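Local coordinates for protein erythromycin C-12 hydroxylase (Saccharopolyspora erythraea, PDB 2JJP) that hydroxylates C-12 of the erythromycin D macrolactone with a heme b monooxygenase centre, producing erythromycin C in antibiotic biosynthesis, at residues F288-R293 and M311-V316. The protein carries 2 engineered substitutions. Residues are numbered along the deposited sequence; the frame is centred on the assembly and turned at random.
With KLN (1-acetyl-4-(4-{[(2S,4R)-2-(2,4-dichlorophenyl)-2-(1H-imidazol-1-ylmethyl)-1,3-dioxolan-4-yl]methoxy}phenyl)piperazine), chain C.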
loop_
_atom_site.group_PDB
_atom_site.type_symbol
_atom_site.label_atom_id
_atom_site.label_comp_id
_atom_site.label_asym_id
_atom_site.label_seq_id
_atom_site.Cartn_x
_atom_site.Cartn_y
_atom_site.Cartn_z
ATOM N N PHE A 288 -1.685 -1.818 -4.038
ATOM C CA PHE A 288 -2.413 -3.007 -3.609
ATOM C C PHE A 288 -3.663 -3.291 -4.430
ATOM O O PHE A 288 -4.726 -2.720 -4.162
ATOM C CB PHE A 288 -2.750 -2.930 -2.111
ATOM C CG PHE A 288 -1.524 -2.793 -1.223
ATOM C CD1 PHE A 288 -1.258 -1.583 -0.551
ATOM C CD2 PHE A 288 -0.653 -3.842 -1.074
ATOM C CE1 PHE A 288 -0.131 -1.425 0.251
ATOM C CE2 PHE A 288 0.481 -3.715 -0.248
ATOM C CZ PHE A 288 0.747 -2.495 0.401
ATOM N N PRO A 289 -3.556 -4.214 -5.399
ATOM C CA PRO A 289 -4.682 -4.457 -6.317
ATOM C C PRO A 289 -5.827 -5.267 -5.726
ATOM O O PRO A 289 -6.925 -5.225 -6.262
ATOM C CB PRO A 289 -4.033 -5.255 -7.449
ATOM C CG PRO A 289 -2.894 -6.065 -6.732
ATOM C CD PRO A 289 -2.369 -5.057 -5.719
ATOM N N GLN A 290 -5.583 -6.007 -4.648
ATOM C CA GLN A 290 -6.591 -6.880 -4.048
ATOM C C GLN A 290 -6.529 -6.734 -2.562
ATOM O O GLN A 290 -5.429 -6.661 -1.989
ATOM C CB GLN A 290 -6.307 -8.369 -4.318
ATOM C CG GLN A 290 -5.911 -8.708 -5.691
ATOM C CD GLN A 290 -5.325 -10.095 -5.747
ATOM O OE1 GLN A 290 -4.113 -10.253 -5.876
ATOM N NE2 GLN A 290 -6.178 -11.109 -5.606
ATOM N N MET A 291 -7.709 -6.708 -1.940
ATOM C CA MET A 291 -7.900 -6.787 -0.479
ATOM C C MET A 291 -8.674 -8.050 -0.183
ATOM O O MET A 291 -9.270 -8.608 -1.075
ATOM C CB MET A 291 -8.674 -5.565 0.034
ATOM C CG MET A 291 -7.904 -4.270 -0.033
ATOM S SD MET A 291 -8.948 -2.975 -0.688
ATOM C CE MET A 291 -7.677 -2.058 -1.565
ATOM N N GLN A 292 -8.627 -8.527 1.056
ATOM C CA GLN A 292 -9.168 -9.844 1.399
ATOM C C GLN A 292 -10.127 -9.759 2.575
ATOM O O GLN A 292 -9.863 -9.027 3.549
ATOM C CB GLN A 292 -8.057 -10.787 1.813
ATOM C CG GLN A 292 -7.022 -11.163 0.746
ATOM C CD GLN A 292 -6.157 -12.352 1.209
ATOM O OE1 GLN A 292 -5.768 -13.201 0.402
ATOM N NE2 GLN A 292 -5.879 -12.426 2.518
ATOM N N ARG A 293 -11.213 -10.537 2.482
ATOM C CA ARG A 293 -12.224 -10.635 3.546
ATOM C C ARG A 293 -12.623 -12.090 3.716
ATOM O O ARG A 293 -12.303 -12.899 2.872
ATOM C CB ARG A 293 -13.463 -9.794 3.235
ATOM C CG ARG A 293 -13.192 -8.289 2.971
ATOM C CD ARG A 293 -12.876 -7.609 4.294
ATOM N NE ARG A 293 -12.788 -6.144 4.294
ATOM C CZ ARG A 293 -11.647 -5.489 4.092
ATOM N NH1 ARG A 293 -10.526 -6.161 3.838
ATOM N NH2 ARG A 293 -11.607 -4.182 4.155
ATOM N N MET A 311 -12.898 -17.317 1.885
ATOM C CA MET A 311 -12.197 -16.084 1.656
ATOM C C MET A 311 -12.706 -15.387 0.404
ATOM O O MET A 311 -13.150 -16.011 -0.542
ATOM C CB MET A 311 -10.700 -16.253 1.619
ATOM C CG MET A 311 -10.096 -16.583 2.956
ATOM S SD MET A 311 -8.427 -17.128 2.605
ATOM C CE MET A 311 -8.489 -18.840 3.144
ATOM N N VAL A 312 -12.716 -14.073 0.472
ATOM C CA VAL A 312 -13.199 -13.219 -0.647
ATOM C C VAL A 312 -12.139 -12.137 -1.008
ATOM O O VAL A 312 -11.725 -11.356 -0.162
ATOM C CB VAL A 312 -14.553 -12.604 -0.289
ATOM C CG1 VAL A 312 -15.058 -11.605 -1.388
ATOM C CG2 VAL A 312 -15.582 -13.722 -0.059
ATOM N N ASN A 313 -11.702 -12.114 -2.255
ATOM C CA ASN A 313 -10.732 -11.122 -2.692
ATOM C C ASN A 313 -11.421 -10.045 -3.450
ATOM O O ASN A 313 -12.126 -10.336 -4.432
ATOM C CB ASN A 313 -9.699 -11.748 -3.614
ATOM C CG ASN A 313 -8.756 -12.634 -2.875
ATOM O OD1 ASN A 313 -7.823 -13.189 -3.448
ATOM N ND2 ASN A 313 -8.984 -12.768 -1.565
ATOM N N THR A 314 -11.221 -8.804 -3.027
ATOM C CA THR A 314 -11.827 -7.683 -3.761
ATOM C C THR A 314 -10.789 -7.000 -4.605
ATOM O O THR A 314 -9.842 -6.401 -4.058
ATOM C CB THR A 314 -12.419 -6.641 -2.834
ATOM O OG1 THR A 314 -11.414 -6.252 -1.890
ATOM C CG2 THR A 314 -13.574 -7.245 -2.102
ATOM N N TRP A 315 -11.004 -7.057 -5.917
ATOM C CA TRP A 315 -10.091 -6.484 -6.880
ATOM C C TRP A 315 -10.269 -4.997 -7.025
ATOM O O TRP A 315 -11.025 -4.531 -7.862
ATOM C CB TRP A 315 -10.173 -7.203 -8.220
ATOM C CG TRP A 315 -9.589 -8.533 -8.141
ATOM C CD1 TRP A 315 -10.145 -9.658 -7.557
ATOM C CD2 TRP A 315 -8.314 -8.933 -8.638
ATOM N NE1 TRP A 315 -9.284 -10.739 -7.674
ATOM C CE2 TRP A 315 -8.162 -10.320 -8.353
ATOM C CE3 TRP A 315 -7.271 -8.250 -9.286
ATOM C CZ2 TRP A 315 -7.013 -11.025 -8.680
ATOM C CZ3 TRP A 315 -6.133 -8.944 -9.633
ATOM C CH2 TRP A 315 -6.012 -10.333 -9.336
ATOM N N VAL A 316 -9.560 -4.255 -6.187
ATOM C CA VAL A 316 -9.473 -2.821 -6.358
ATOM C C VAL A 316 -8.932 -2.439 -7.719
ATOM O O VAL A 316 -9.404 -1.499 -8.295
ATOM C CB VAL A 316 -8.667 -2.120 -5.248
ATOM C CG1 VAL A 316 -8.550 -0.570 -5.554
ATOM C CG2 VAL A 316 -9.389 -2.365 -3.931
HETATM N N1 KLN C . -0.837 -1.738 3.667
HETATM C C1 KLN C . -1.696 -0.764 3.315
HETATM N N2 KLN C . -1.369 0.375 3.950
HETATM C C2 KLN C . -0.297 0.118 4.724
HETATM C C3 KLN C . 0.036 -1.216 4.537
HETATM C C4 KLN C . -0.892 -3.121 3.228
HETATM C C5 KLN C . -1.967 -3.791 4.091
HETATM O O1 KLN C . -1.898 -5.200 3.996
HETATM C C6 KLN C . -3.219 -5.683 4.233
HETATM C C7 KLN C . -4.124 -4.535 3.845
HETATM O O2 KLN C . -3.258 -3.426 3.639
HETATM C C8 KLN C . -1.921 -3.392 5.535
HETATM C C9 KLN C . -0.884 -3.801 6.363
HETATM C C10 KLN C . -0.873 -3.405 7.694
HETATM C C11 KLN C . -1.925 -2.622 8.173
HETATM C C12 KLN C . -2.956 -2.228 7.336
HETATM C C13 KLN C . -2.960 -2.610 6.014
HETATM CL CL1 KLN C . -1.993 -2.101 9.860
HETATM C C14 KLN C . -3.559 -6.879 3.362
HETATM O O3 KLN C . -3.049 -6.836 2.031
HETATM C C15 KLN C . -3.186 -8.002 1.332
HETATM C C16 KLN C . -4.018 -8.051 0.229
HETATM C C17 KLN C . -4.176 -9.241 -0.479
HETATM C C18 KLN C . -3.509 -10.408 -0.106
HETATM C C19 KLN C . -2.677 -10.362 1.027
HETATM C C20 KLN C . -2.515 -9.167 1.738
HETATM N N3 KLN C . -3.713 -11.618 -0.840
HETATM C C21 KLN C . -4.129 -11.343 -2.230
HETATM C C22 KLN C . -3.528 -12.345 -3.209
HETATM N N4 KLN C . -3.563 -13.727 -2.693
HETATM C C23 KLN C . -2.934 -13.870 -1.367
HETATM C C24 KLN C . -2.541 -12.509 -0.806
HETATM C C25 KLN C . -2.908 -14.590 -3.631
HETATM O O4 KLN C . -1.752 -14.378 -3.995
HETATM C C26 KLN C . -3.662 -15.773 -4.170
HETATM CL CL2 KLN C . 0.417 -4.808 5.711
#
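The side chain of Q290 lies flat on the indole of W315: Q290 CG sits 3.6 Å above the centroid of the six-membered ring, a CH-pi contact almost on the ring normal. Extended beyond CG (chi2 165°), the chain carries its amide over the benzo rim, with NE2 3.2 Å from W315 CZ2 and the two planes 22° apart. Glutamine suits this place because its CG methylene covers the ring while the flat amide continues the stack; tryptophan offers that broad face and an N-H, NE1, hydrogen-bonded to H52 ND1 on strand 51-53. Beneath, the strands run antiparallel. M291 N donates to T314 O (3.0 Å), T314 N returns a bond to M291 O (2.8 Å), and R293 and V312 form a second reciprocal pair. Q292 CG lies 3.4 Å from N313 ND2, a buried nitrogen with no hydrogen-bond partner in the model. Q292, a substrate-binding residue, brings OE1 within 2.9 Å of ketoconazole N3, a nitrogen without a hydrogen to give. On the opposite face R293, its positive guanidinium suited to a heme propionate, hydrogen-bonds one through NH2, while NH1 holds Q292 O. Such a strand pair, bordering both heme and substrate pocket, belongs to the main beta-sheet of the cytochrome P450 fold.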